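Local coordinates for protein minor fimbrium subunit Mfa5 (Porphyromonas gingivalis ATCC 33277, PDB 6TO1) that serves as an accessory tip subunit of the minor fimbriae, adhesive pili that mediate biofilm formation and attachment to host cells and other oral bacteria, at residues V226-A238 / Y356-L370. Sequence-based numbering, arbitrary orientation.
Sequences VDKHIILMSDGLA and YTIHTIGYDLGDFAL
The H229 ring meets the H359 ring edge against edge. H229 ND1 and H359 NE2 share a bent hydrogen bond of 2.8 Å, in the plane of the H359 ring; either nitrogen could be the donor. Both residues hold CG anti to the carbonyl carbon (chi1 -58° and -46°), which helps bring the rings together. T357 lies beside H229, its CB 3.7 Å from H229 ND1. Beneath them, strands 227-234 and 357-362 run parallel, joined by a ladder from T357 N–K228 O to Y363 N–S234 O, where the last donor sits above the carbonyl plane. On the same face, I361 CD1 touches both I231 CG2 and M233 CG. Y363 CE2 lies 3.6 Å from M233 CB, and the Y363 hydroxyl is hydrogen-bonded to S152. I230 and I358 lie side by side on the opposite face. The extended K228 chain crosses the Y356 ring at a slant, K228 CD 3.5 Å from Y356 CE1; a water links K228 NZ to Y356 OH. Past the strands, two waters tie D235 O to D364. D235 OD2 has a hydrogen bond to S137 and a salt bridge to R145. Its side chain is about 4 Å from the magnesium ion, whose ligands include S135, S137 and T207. Central parallel strands ending at a metal site are typical of the von Willebrand factor A fold and its MIDAS.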
# COMPACT_ATOMS: atom_id res chain seq x y z
N VAL A 226 15.34 5.52 -2.06
CA VAL A 226 14.47 6.68 -2.15
C VAL A 226 14.89 7.73 -1.14
O VAL A 226 15.00 8.92 -1.45
CB VAL A 226 13.00 6.27 -1.94
CG1 VAL A 226 12.13 7.49 -1.84
CG2 VAL A 226 12.56 5.35 -3.08
N ASP A 227 15.10 7.32 0.11
CA ASP A 227 15.51 8.23 1.16
C ASP A 227 16.99 8.02 1.45
O ASP A 227 17.44 6.87 1.56
CB ASP A 227 14.76 7.99 2.46
CG ASP A 227 13.29 8.33 2.35
OD1 ASP A 227 12.92 9.09 1.45
OD2 ASP A 227 12.54 7.83 3.20
N LYS A 228 17.71 9.11 1.66
CA LYS A 228 19.15 9.06 1.87
C LYS A 228 19.49 10.02 3.00
O LYS A 228 19.22 11.24 2.89
CB LYS A 228 19.91 9.43 0.59
CG LYS A 228 19.71 8.46 -0.55
CD LYS A 228 20.36 8.94 -1.85
CE LYS A 228 19.91 8.10 -3.05
NZ LYS A 228 20.31 8.73 -4.33
N HIS A 229 20.04 9.48 4.09
CA HIS A 229 20.34 10.25 5.29
C HIS A 229 21.82 10.16 5.65
O HIS A 229 22.43 9.10 5.56
CB HIS A 229 19.56 9.73 6.52
CG HIS A 229 18.08 9.76 6.36
ND1 HIS A 229 17.30 10.77 6.88
CD2 HIS A 229 17.23 8.89 5.76
CE1 HIS A 229 16.02 10.51 6.63
NE2 HIS A 229 15.96 9.39 5.94
N ILE A 230 22.38 11.29 6.07
CA ILE A 230 23.69 11.34 6.73
C ILE A 230 23.46 11.81 8.15
O ILE A 230 22.80 12.83 8.37
CB ILE A 230 24.67 12.28 5.99
CG1 ILE A 230 24.91 11.73 4.59
CG2 ILE A 230 25.95 12.46 6.80
CD1 ILE A 230 25.69 12.71 3.68
N ILE A 231 24.00 11.06 9.11
CA ILE A 231 23.93 11.43 10.53
C ILE A 231 25.34 11.76 11.01
O ILE A 231 26.20 10.87 11.08
CB ILE A 231 23.33 10.29 11.38
CG1 ILE A 231 21.92 9.94 10.92
CG2 ILE A 231 23.37 10.65 12.88
CD1 ILE A 231 21.46 8.52 11.43
N LEU A 232 25.56 13.01 11.42
CA LEU A 232 26.86 13.44 11.92
C LEU A 232 26.80 13.58 13.43
O LEU A 232 25.97 14.31 13.96
CB LEU A 232 27.27 14.78 11.29
CG LEU A 232 28.54 15.44 11.77
CD1 LEU A 232 29.77 14.62 11.44
CD2 LEU A 232 28.61 16.86 11.15
N MET A 233 27.71 12.90 14.11
CA MET A 233 27.80 12.87 15.56
C MET A 233 29.13 13.51 15.93
O MET A 233 30.19 12.92 15.71
CB MET A 233 27.70 11.43 16.07
CG MET A 233 26.32 10.84 15.83
SD MET A 233 26.26 9.04 15.64
CE MET A 233 26.94 8.53 17.21
N SER A 234 29.09 14.72 16.46
CA SER A 234 30.32 15.48 16.64
C SER A 234 30.16 16.42 17.82
O SER A 234 29.04 16.80 18.17
CB SER A 234 30.66 16.25 15.36
OG SER A 234 31.76 17.13 15.60
N ASP A 235 31.28 16.83 18.42
CA ASP A 235 31.11 17.90 19.40
C ASP A 235 31.04 19.27 18.74
O ASP A 235 30.78 20.26 19.43
CB ASP A 235 32.17 17.89 20.49
CG ASP A 235 33.58 18.13 19.98
OD1 ASP A 235 33.78 18.87 18.98
OD2 ASP A 235 34.50 17.55 20.62
N GLY A 236 31.24 19.36 17.42
CA GLY A 236 30.88 20.54 16.66
C GLY A 236 32.00 21.50 16.34
O GLY A 236 31.79 22.45 15.57
N LEU A 237 33.17 21.33 16.93
CA LEU A 237 34.28 22.24 16.66
C LEU A 237 35.23 21.63 15.63
O LEU A 237 36.18 20.93 15.98
CB LEU A 237 35.01 22.58 17.96
CG LEU A 237 36.12 23.62 17.81
CD1 LEU A 237 35.49 24.92 17.28
CD2 LEU A 237 36.89 23.87 19.08
N ALA A 238 34.99 21.93 14.35
CA ALA A 238 35.89 21.44 13.31
C ALA A 238 37.22 22.17 13.38
O ALA A 238 37.28 23.37 13.65
CB ALA A 238 35.25 21.60 11.92
N TYR A 356 20.31 14.69 -0.13
CA TYR A 356 20.48 13.94 1.10
C TYR A 356 19.96 14.75 2.29
O TYR A 356 20.11 15.97 2.34
CB TYR A 356 21.94 13.58 1.33
CG TYR A 356 22.65 12.93 0.15
CD1 TYR A 356 21.94 12.26 -0.84
CD2 TYR A 356 24.02 13.01 0.02
CE1 TYR A 356 22.57 11.67 -1.92
CE2 TYR A 356 24.67 12.42 -1.05
CZ TYR A 356 23.93 11.77 -2.04
OH TYR A 356 24.54 11.19 -3.10
N THR A 357 19.37 14.05 3.26
CA THR A 357 18.93 14.65 4.51
C THR A 357 20.07 14.57 5.52
O THR A 357 20.69 13.51 5.68
CB THR A 357 17.70 13.91 5.05
OG1 THR A 357 16.64 14.04 4.10
CG2 THR A 357 17.25 14.49 6.37
N ILE A 358 20.36 15.68 6.18
CA ILE A 358 21.48 15.75 7.11
C ILE A 358 20.96 15.96 8.51
O ILE A 358 20.31 16.98 8.79
CB ILE A 358 22.48 16.88 6.76
CG1 ILE A 358 22.69 16.92 5.26
CG2 ILE A 358 23.75 16.68 7.56
CD1 ILE A 358 23.25 15.69 4.67
N HIS A 359 21.33 15.05 9.41
CA HIS A 359 21.07 15.16 10.84
C HIS A 359 22.39 15.40 11.56
O HIS A 359 23.40 14.76 11.25
CB HIS A 359 20.47 13.88 11.39
CG HIS A 359 19.36 13.32 10.57
ND1 HIS A 359 18.04 13.45 10.93
CD2 HIS A 359 19.37 12.62 9.41
CE1 HIS A 359 17.28 12.87 10.02
NE2 HIS A 359 18.07 12.34 9.10
N THR A 360 22.38 16.29 12.54
CA THR A 360 23.59 16.50 13.33
C THR A 360 23.23 16.37 14.80
O THR A 360 22.16 16.78 15.24
CB THR A 360 24.25 17.86 13.07
OG1 THR A 360 23.30 18.89 13.33
CG2 THR A 360 24.72 17.97 11.65
N ILE A 361 24.17 15.84 15.57
CA ILE A 361 23.98 15.59 16.99
C ILE A 361 25.19 16.16 17.69
O ILE A 361 26.32 15.77 17.39
CB ILE A 361 23.83 14.09 17.28
CG1 ILE A 361 22.69 13.51 16.45
CG2 ILE A 361 23.62 13.87 18.75
CD1 ILE A 361 22.59 12.00 16.57
N GLY A 362 24.97 17.08 18.63
CA GLY A 362 26.06 17.80 19.26
C GLY A 362 26.39 17.21 20.62
O GLY A 362 25.55 17.23 21.52
N TYR A 363 27.60 16.70 20.76
CA TYR A 363 28.01 16.01 21.99
C TYR A 363 28.72 16.90 23.00
O TYR A 363 29.09 16.41 24.08
CB TYR A 363 28.88 14.80 21.61
CG TYR A 363 28.03 13.67 21.07
CD1 TYR A 363 27.69 12.58 21.87
CD2 TYR A 363 27.51 13.72 19.78
CE1 TYR A 363 26.90 11.57 21.38
CE2 TYR A 363 26.70 12.73 19.30
CZ TYR A 363 26.41 11.65 20.09
OH TYR A 363 25.60 10.66 19.60
N ASP A 364 28.92 18.19 22.72
CA ASP A 364 29.37 19.16 23.72
C ASP A 364 28.11 19.67 24.42
O ASP A 364 27.32 20.41 23.82
CB ASP A 364 30.14 20.30 23.05
CG ASP A 364 30.71 21.30 24.05
OD1 ASP A 364 30.24 21.34 25.20
OD2 ASP A 364 31.63 22.05 23.66
N LEU A 365 27.90 19.25 25.67
CA LEU A 365 26.68 19.60 26.38
C LEU A 365 26.81 20.90 27.20
O LEU A 365 25.91 21.21 27.99
CB LEU A 365 26.25 18.47 27.31
CG LEU A 365 26.09 17.09 26.66
CD1 LEU A 365 25.55 16.06 27.66
CD2 LEU A 365 25.17 17.14 25.48
N GLY A 366 27.87 21.65 27.02
CA GLY A 366 28.10 22.88 27.75
C GLY A 366 27.64 24.16 27.06
O GLY A 366 28.02 25.25 27.49
N ASP A 367 26.85 24.03 25.99
CA ASP A 367 26.33 25.12 25.17
C ASP A 367 27.43 26.09 24.71
O ASP A 367 27.50 27.25 25.08
CB ASP A 367 25.23 25.89 25.88
CG ASP A 367 24.48 26.83 24.92
OD1 ASP A 367 24.50 26.59 23.69
OD2 ASP A 367 23.88 27.81 25.43
N PHE A 368 28.28 25.55 23.84
CA PHE A 368 29.29 26.30 23.10
C PHE A 368 28.63 26.70 21.80
O PHE A 368 28.42 25.86 20.92
CB PHE A 368 30.53 25.41 22.93
CG PHE A 368 31.68 26.04 22.22
CD1 PHE A 368 31.93 27.41 22.23
CD2 PHE A 368 32.58 25.22 21.56
CE1 PHE A 368 33.03 27.92 21.54
CE2 PHE A 368 33.66 25.72 20.92
CZ PHE A 368 33.89 27.07 20.90
N ALA A 369 28.28 27.99 21.66
CA ALA A 369 27.44 28.41 20.55
C ALA A 369 28.09 28.15 19.18
O ALA A 369 27.40 27.73 18.24
CB ALA A 369 27.08 29.89 20.68
N LEU A 370 29.39 28.41 19.04
CA LEU A 370 30.02 28.17 17.73
C LEU A 370 29.80 26.73 17.29
O LEU A 370 29.48 26.45 16.12
CB LEU A 370 31.53 28.45 17.80
CG LEU A 370 32.40 28.03 16.62
CD1 LEU A 370 31.92 28.68 15.34
CD2 LEU A 370 33.83 28.35 16.88
O HOH W 1 23.18 8.97 -4.39
O HOH W 2 28.07 19.94 20.39
O HOH W 3 32.59 21.69 21.10